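PDB 2DY1: elongation factor G from Thermus thermophilus, which binds GTP with magnesium and probably acts as a GTPase translation elongation factor. Local coordinates for residues V291-F296 against L402-E407; T435-L440 against V445-S450. All blocks are in the same frame, centred on the assembly; numbering follows the deposited sequence.

Contact 1: V291-F296 against L402-E407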
loop_
_atom_site.group_PDB
_atom_site.type_symbol
_atom_site.label_atom_id
_atom_site.label_comp_id
_atom_site.label_asym_id
_atom_site.label_seq_id
_atom_site.Cartn_x
_atom_site.Cartn_y
_atom_site.Cartn_z
ATOM N N VAL A 291 -7.506 -9.217 7.006
ATOM C CA VAL A 291 -7.833 -10.629 7.010
ATOM C C VAL A 291 -6.547 -11.443 7.060
ATOM O O VAL A 291 -5.542 -11.032 6.471
ATOM C CB VAL A 291 -8.570 -11.003 5.699
ATOM C CG1 VAL A 291 -8.635 -12.522 5.536
ATOM C CG2 VAL A 291 -9.997 -10.420 5.713
ATOM N N GLN A 292 -6.555 -12.526 7.832
ATOM C CA GLN A 292 -5.416 -13.465 7.821
ATOM C C GLN A 292 -5.969 -14.794 7.322
ATOM O O GLN A 292 -7.118 -15.111 7.575
ATOM C CB GLN A 292 -4.850 -13.760 9.216
ATOM C CG GLN A 292 -3.977 -12.689 9.829
ATOM C CD GLN A 292 -2.759 -12.363 8.980
ATOM O OE1 GLN A 292 -2.586 -11.237 8.529
ATOM N NE2 GLN A 292 -1.896 -13.365 8.768
ATOM N N VAL A 293 -5.158 -15.570 6.605
ATOM C CA VAL A 293 -5.564 -16.933 6.222
ATOM C C VAL A 293 -4.283 -17.705 6.581
ATOM O O VAL A 293 -3.515 -18.111 5.707
ATOM C CB VAL A 293 -5.897 -17.085 4.703
ATOM C CG1 VAL A 293 -6.452 -18.482 4.426
ATOM C CG2 VAL A 293 -6.913 -16.048 4.267
ATOM N N ASP A 294 -4.029 -17.839 7.884
ATOM C CA ASP A 294 -2.819 -18.508 8.386
ATOM C C ASP A 294 -2.917 -20.013 8.179
ATOM O O ASP A 294 -3.962 -20.608 8.404
ATOM C CB ASP A 294 -2.631 -18.244 9.891
ATOM C CG ASP A 294 -2.271 -16.790 10.213
ATOM O OD1 ASP A 294 -2.659 -16.301 11.300
ATOM O OD2 ASP A 294 -1.588 -16.135 9.404
ATOM N N PRO A 295 -1.822 -20.651 7.745
ATOM C CA PRO A 295 -1.885 -22.101 7.546
ATOM C C PRO A 295 -2.419 -22.819 8.789
ATOM O O PRO A 295 -2.016 -22.514 9.921
ATOM C CB PRO A 295 -0.434 -22.470 7.257
ATOM C CG PRO A 295 0.077 -21.262 6.540
ATOM C CD PRO A 295 -0.515 -20.110 7.342
ATOM N N PHE A 296 -3.324 -23.768 8.559
ATOM C CA PHE A 296 -3.935 -24.576 9.612
ATOM C C PHE A 296 -4.904 -23.815 10.512
ATOM O O PHE A 296 -5.320 -24.330 11.553
ATOM C CB PHE A 296 -2.854 -25.227 10.477
ATOM C CG PHE A 296 -1.747 -25.850 9.681
ATOM C CD1 PHE A 296 -0.487 -25.262 9.655
ATOM C CD2 PHE A 296 -1.978 -26.983 8.906
ATOM C CE1 PHE A 296 0.526 -25.795 8.861
ATOM C CE2 PHE A 296 -0.975 -27.522 8.109
ATOM C CZ PHE A 296 0.277 -26.930 8.085
ATOM N N LEU A 402 -3.415 -18.804 -4.513
ATOM C CA LEU A 402 -3.497 -17.390 -4.887
ATOM C C LEU A 402 -4.770 -16.792 -4.337
ATOM O O LEU A 402 -4.783 -15.627 -3.944
ATOM C CB LEU A 402 -3.463 -17.212 -6.400
ATOM C CG LEU A 402 -2.090 -17.411 -7.043
ATOM C CD1 LEU A 402 -2.251 -17.441 -8.554
ATOM C CD2 LEU A 402 -1.141 -16.295 -6.628
ATOM N N ARG A 403 -5.849 -17.576 -4.325
ATOM C CA ARG A 403 -7.101 -17.058 -3.769
ATOM C C ARG A 403 -6.864 -16.663 -2.298
ATOM O O ARG A 403 -7.251 -15.562 -1.862
ATOM C CB ARG A 403 -8.201 -18.117 -3.832
ATOM C CG ARG A 403 -9.589 -17.579 -3.424
ATOM C CD ARG A 403 -10.591 -18.717 -3.205
ATOM N NE ARG A 403 -10.236 -19.511 -2.032
ATOM C CZ ARG A 403 -10.332 -19.072 -0.778
ATOM N NH1 ARG A 403 -10.790 -17.850 -0.533
ATOM N NH2 ARG A 403 -9.923 -19.834 0.227
ATOM N N LYS A 404 -6.240 -17.554 -1.531
ATOM C CA LYS A 404 -5.938 -17.289 -0.124
ATOM C C LYS A 404 -5.015 -16.068 0.013
ATOM O O LYS A 404 -5.220 -15.201 0.862
ATOM C CB LYS A 404 -5.235 -18.493 0.526
ATOM C CG LYS A 404 -6.116 -19.724 0.763
ATOM C CD LYS A 404 -5.310 -20.734 1.583
ATOM C CE LYS A 404 -6.145 -21.959 1.951
ATOM N NZ LYS A 404 -6.382 -22.835 0.775
ATOM N N LEU A 405 -3.985 -16.021 -0.821
ATOM C CA LEU A 405 -3.027 -14.920 -0.768
ATOM C C LEU A 405 -3.688 -13.572 -0.991
ATOM O O LEU A 405 -3.383 -12.604 -0.279
ATOM C CB LEU A 405 -1.936 -15.120 -1.821
ATOM C CG LEU A 405 -0.851 -14.035 -1.887
ATOM C CD1 LEU A 405 0.067 -14.178 -0.667
ATOM C CD2 LEU A 405 -0.052 -14.144 -3.180
ATOM N N LEU A 406 -4.588 -13.492 -1.972
ATOM C CA LEU A 406 -5.247 -12.219 -2.264
ATOM C C LEU A 406 -6.328 -11.885 -1.243
ATOM O O LEU A 406 -6.683 -10.719 -1.096
ATOM C CB LEU A 406 -5.797 -12.209 -3.706
ATOM C CG LEU A 406 -4.872 -11.738 -4.844
ATOM C CD1 LEU A 406 -4.713 -10.231 -4.773
ATOM C CD2 LEU A 406 -3.502 -12.414 -4.758
ATOM N N GLU A 407 -6.874 -12.887 -0.555
ATOM C CA GLU A 407 -7.847 -12.596 0.509
ATOM C C GLU A 407 -7.085 -11.932 1.638
ATOM O O GLU A 407 -7.533 -10.938 2.227
ATOM C CB GLU A 407 -8.460 -13.870 1.093
ATOM C CG GLU A 407 -9.619 -14.425 0.358
ATOM C CD GLU A 407 -10.782 -13.455 0.290
ATOM O OE1 GLU A 407 -11.092 -12.770 1.301
ATOM O OE2 GLU A 407 -11.392 -13.398 -0.787
#
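Lys404 meets Val293 with the aliphatic part of its chain. Its CD lies 3.8 Å from Val293 CG1, and CB and CG line up behind it on the same methyl. The two side chains cross at about a right angle. Lys404 runs straight as far as CE and bends only at its last torsion (chi4 73°), which turns NZ to a salt bridge with Glu400, one turn earlier on helix 392-408. The backbone O of Lys404 sits 3.9 Å from Val293 CG2. Val293 CG2 is also 4.1 Å from Glu407 CB. Glu407 then bends at chi2, and its OE1 is hydrogen-bonded to His357. Glu407 O lies 3.6 Å from Val291 CB. The strand and helix segments run at 145° to each other, 7.9 Å apart at closest. Just past the segment, Glu408 accepts a hydrogen bond from Val293 N. The strand belongs to the domain 2 family region and the helix to domain III, so this is an interdomain contact. Between the segments it is van der Waals packing of two valines on methylenes and carbonyl oxygens. The domains therefore meet here by shape, while Glu400 and His357 hold the charged ends.

Contact 2: T435-L440 against V445-S450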
loop_
_atom_site.group_PDB
_atom_site.type_symbol
_atom_site.label_atom_id
_atom_site.label_comp_id
_atom_site.label_asym_id
_atom_site.label_seq_id
_atom_site.Cartn_x
_atom_site.Cartn_y
_atom_site.Cartn_z
ATOM N N THR A 435 7.735 -11.511 0.129
ATOM C CA THR A 435 6.876 -12.070 1.168
ATOM C C THR A 435 5.678 -12.797 0.576
ATOM O O THR A 435 5.160 -13.717 1.199
ATOM C CB THR A 435 6.384 -10.998 2.201
ATOM O OG1 THR A 435 5.560 -10.005 1.569
ATOM C CG2 THR A 435 7.594 -10.349 2.880
ATOM N N ALA A 436 5.254 -12.405 -0.623
ATOM C CA ALA A 436 4.116 -13.090 -1.267
ATOM C C ALA A 436 4.579 -14.471 -1.752
ATOM O O ALA A 436 3.853 -15.456 -1.638
ATOM C CB ALA A 436 3.592 -12.270 -2.453
ATOM N N LYS A 437 5.778 -14.527 -2.318
ATOM C CA LYS A 437 6.316 -15.804 -2.785
ATOM C C LYS A 437 6.429 -16.755 -1.600
ATOM O O LYS A 437 6.101 -17.942 -1.693
ATOM C CB LYS A 437 7.694 -15.581 -3.415
ATOM C CG LYS A 437 8.382 -16.865 -3.850
ATOM C CD LYS A 437 9.680 -16.558 -4.592
ATOM C CE LYS A 437 10.339 -17.881 -5.012
ATOM N NZ LYS A 437 11.723 -17.642 -5.511
ATOM N N GLU A 438 6.931 -16.231 -0.487
ATOM C CA GLU A 438 7.077 -17.015 0.731
ATOM C C GLU A 438 5.731 -17.465 1.262
ATOM O O GLU A 438 5.606 -18.581 1.751
ATOM C CB GLU A 438 7.807 -16.189 1.805
ATOM C CG GLU A 438 9.258 -15.923 1.420
ATOM C CD GLU A 438 9.907 -14.810 2.235
ATOM O OE1 GLU A 438 9.478 -14.555 3.380
ATOM O OE2 GLU A 438 10.879 -14.204 1.730
ATOM N N ARG A 439 4.725 -16.588 1.183
ATOM C CA ARG A 439 3.427 -16.964 1.698
ATOM C C ARG A 439 2.815 -18.103 0.878
ATOM O O ARG A 439 2.201 -19.000 1.460
ATOM C CB ARG A 439 2.496 -15.733 1.753
ATOM C CG ARG A 439 1.239 -15.995 2.568
ATOM C CD ARG A 439 1.584 -16.374 3.993
ATOM N NE ARG A 439 0.445 -16.192 4.903
ATOM C CZ ARG A 439 0.449 -16.613 6.161
ATOM N NH1 ARG A 439 1.520 -17.248 6.653
ATOM N NH2 ARG A 439 -0.599 -16.380 6.951
ATOM N N LEU A 440 2.984 -18.066 -0.445
ATOM C CA LEU A 440 2.482 -19.131 -1.311
ATOM C C LEU A 440 3.181 -20.436 -0.879
ATOM O O LEU A 440 2.560 -21.503 -0.835
ATOM C CB LEU A 440 2.775 -18.789 -2.777
ATOM C CG LEU A 440 1.896 -17.634 -3.285
ATOM C CD1 LEU A 440 2.350 -17.129 -4.648
ATOM C CD2 LEU A 440 0.443 -18.141 -3.372
ATOM N N VAL A 445 2.755 -24.203 -2.036
ATOM C CA VAL A 445 2.984 -24.009 -3.453
ATOM C C VAL A 445 4.289 -23.307 -3.754
ATOM O O VAL A 445 4.566 -22.248 -3.209
ATOM C CB VAL A 445 1.821 -23.187 -4.052
ATOM C CG1 VAL A 445 1.987 -23.033 -5.563
ATOM C CG2 VAL A 445 0.488 -23.867 -3.714
ATOM N N GLU A 446 5.102 -23.914 -4.615
ATOM C CA GLU A 446 6.351 -23.284 -5.029
ATOM C C GLU A 446 6.114 -22.528 -6.332
ATOM O O GLU A 446 5.708 -23.115 -7.341
ATOM C CB GLU A 446 7.451 -24.334 -5.266
ATOM C CG GLU A 446 7.961 -25.004 -4.006
ATOM C CD GLU A 446 8.963 -26.098 -4.330
ATOM O OE1 GLU A 446 8.532 -27.233 -4.615
ATOM O OE2 GLU A 446 10.166 -25.793 -4.318
ATOM N N VAL A 447 6.363 -21.221 -6.321
ATOM C CA VAL A 447 6.195 -20.424 -7.531
ATOM C C VAL A 447 7.479 -19.669 -7.803
ATOM O O VAL A 447 8.279 -19.444 -6.895
ATOM C CB VAL A 447 5.045 -19.392 -7.397
ATOM C CG1 VAL A 447 3.781 -20.092 -6.928
ATOM C CG2 VAL A 447 5.450 -18.277 -6.443
ATOM N N GLU A 448 7.696 -19.311 -9.061
ATOM C CA GLU A 448 8.889 -18.552 -9.415
ATOM C C GLU A 448 8.444 -17.288 -10.126
ATOM O O GLU A 448 7.442 -17.303 -10.837
ATOM C CB GLU A 448 9.776 -19.350 -10.380
ATOM C CG GLU A 448 9.988 -20.815 -9.991
ATOM C CD GLU A 448 10.433 -20.955 -8.564
ATOM O OE1 GLU A 448 11.240 -20.116 -8.112
ATOM O OE2 GLU A 448 9.976 -21.903 -7.892
ATOM N N PHE A 449 9.204 -16.211 -9.939
ATOM C CA PHE A 449 8.935 -14.936 -10.601
ATOM C C PHE A 449 9.929 -14.717 -11.741
ATOM O O PHE A 449 11.094 -15.110 -11.642
ATOM C CB PHE A 449 9.133 -13.756 -9.637
ATOM C CG PHE A 449 8.242 -13.774 -8.433
ATOM C CD1 PHE A 449 7.021 -14.424 -8.446
ATOM C CD2 PHE A 449 8.602 -13.043 -7.300
ATOM C CE1 PHE A 449 6.163 -14.341 -7.355
ATOM C CE2 PHE A 449 7.745 -12.955 -6.206
ATOM C CZ PHE A 449 6.527 -13.600 -6.234
ATOM N N SER A 450 9.470 -14.089 -12.821
ATOM C CA SER A 450 10.364 -13.719 -13.914
ATOM C C SER A 450 10.039 -12.278 -14.322
ATOM O O SER A 450 9.003 -11.724 -13.939
ATOM C CB SER A 450 10.198 -14.655 -15.114
ATOM O OG SER A 450 8.928 -14.511 -15.715
HETATM O O HOH W 1 6.341 -20.101 -3.419
HETATM O O HOH W 2 11.344 -16.331 -8.009
HETATM O O HOH W 3 12.640 -20.265 -5.443
#
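Lys437 lies along strand 447-450 with its chain fully extended. With CG anti to the backbone N (chi1 176°) and the rest of the chain straight beyond it, Lys437 slides past the Val447 side chain, the two pointing in opposite directions. Its CB packs 3.6 Å from Phe449 CZ, and its CD lies over one face of that ring. Further out, Lys437 CE comes to 3.2 Å from Val447 O. Lys437 NZ forms a long salt bridge, 3.6 Å from Glu448 OE1. One water joins the same two atoms. A second water accepts from both NZ and Phe449 N. Shortened to an alanine, this residue would be likely to leave Glu448 without this long ion pair and one face of the Phe449 ring without its CD cover. Leu440 works deeper in the interface. Its CD1 touches Val447 CG2 at 3.8 Å, the two side chains crossing at about a right angle. Val447 in turn reaches Leu398 of helix 392-408. The backbone O of Leu440 accepts a hydrogen bond from Val445 N at 3.0 Å. A third water is gripped by three backbone groups: it donates to Lys437 O and Val445 O and accepts from Val447 N. Helix and strand segments run nearly antiparallel, at 157°. The arrangement is the last helix-strand pair of a ferredoxin-like βαββαβ fold in domain III, with 447-450 as an edge strand of its four-stranded antiparallel sheet.

Contact 2 lies within domain III, whereas contact 1 ties that domain to domain 2. Both are partly buried. Contact 2 covers more surface, 345 against 196 Å², and joins elements close in sequence; contact 1 joins elements over 100 residues apart. They share neither helix nor strand, but helices 392-408 and 430-442 pack together through Leu405 and Arg439. Contact 1 is van der Waals packing without a hydrogen bond or ion pair between its segments, while contact 2 adds a backbone bond, waters and a long ion pair. The two meet directly: Arg439 NH2 forms a salt bridge to Asp294 OD2 at 2.7 Å. That bridge supplies an ion pair across the domain boundary.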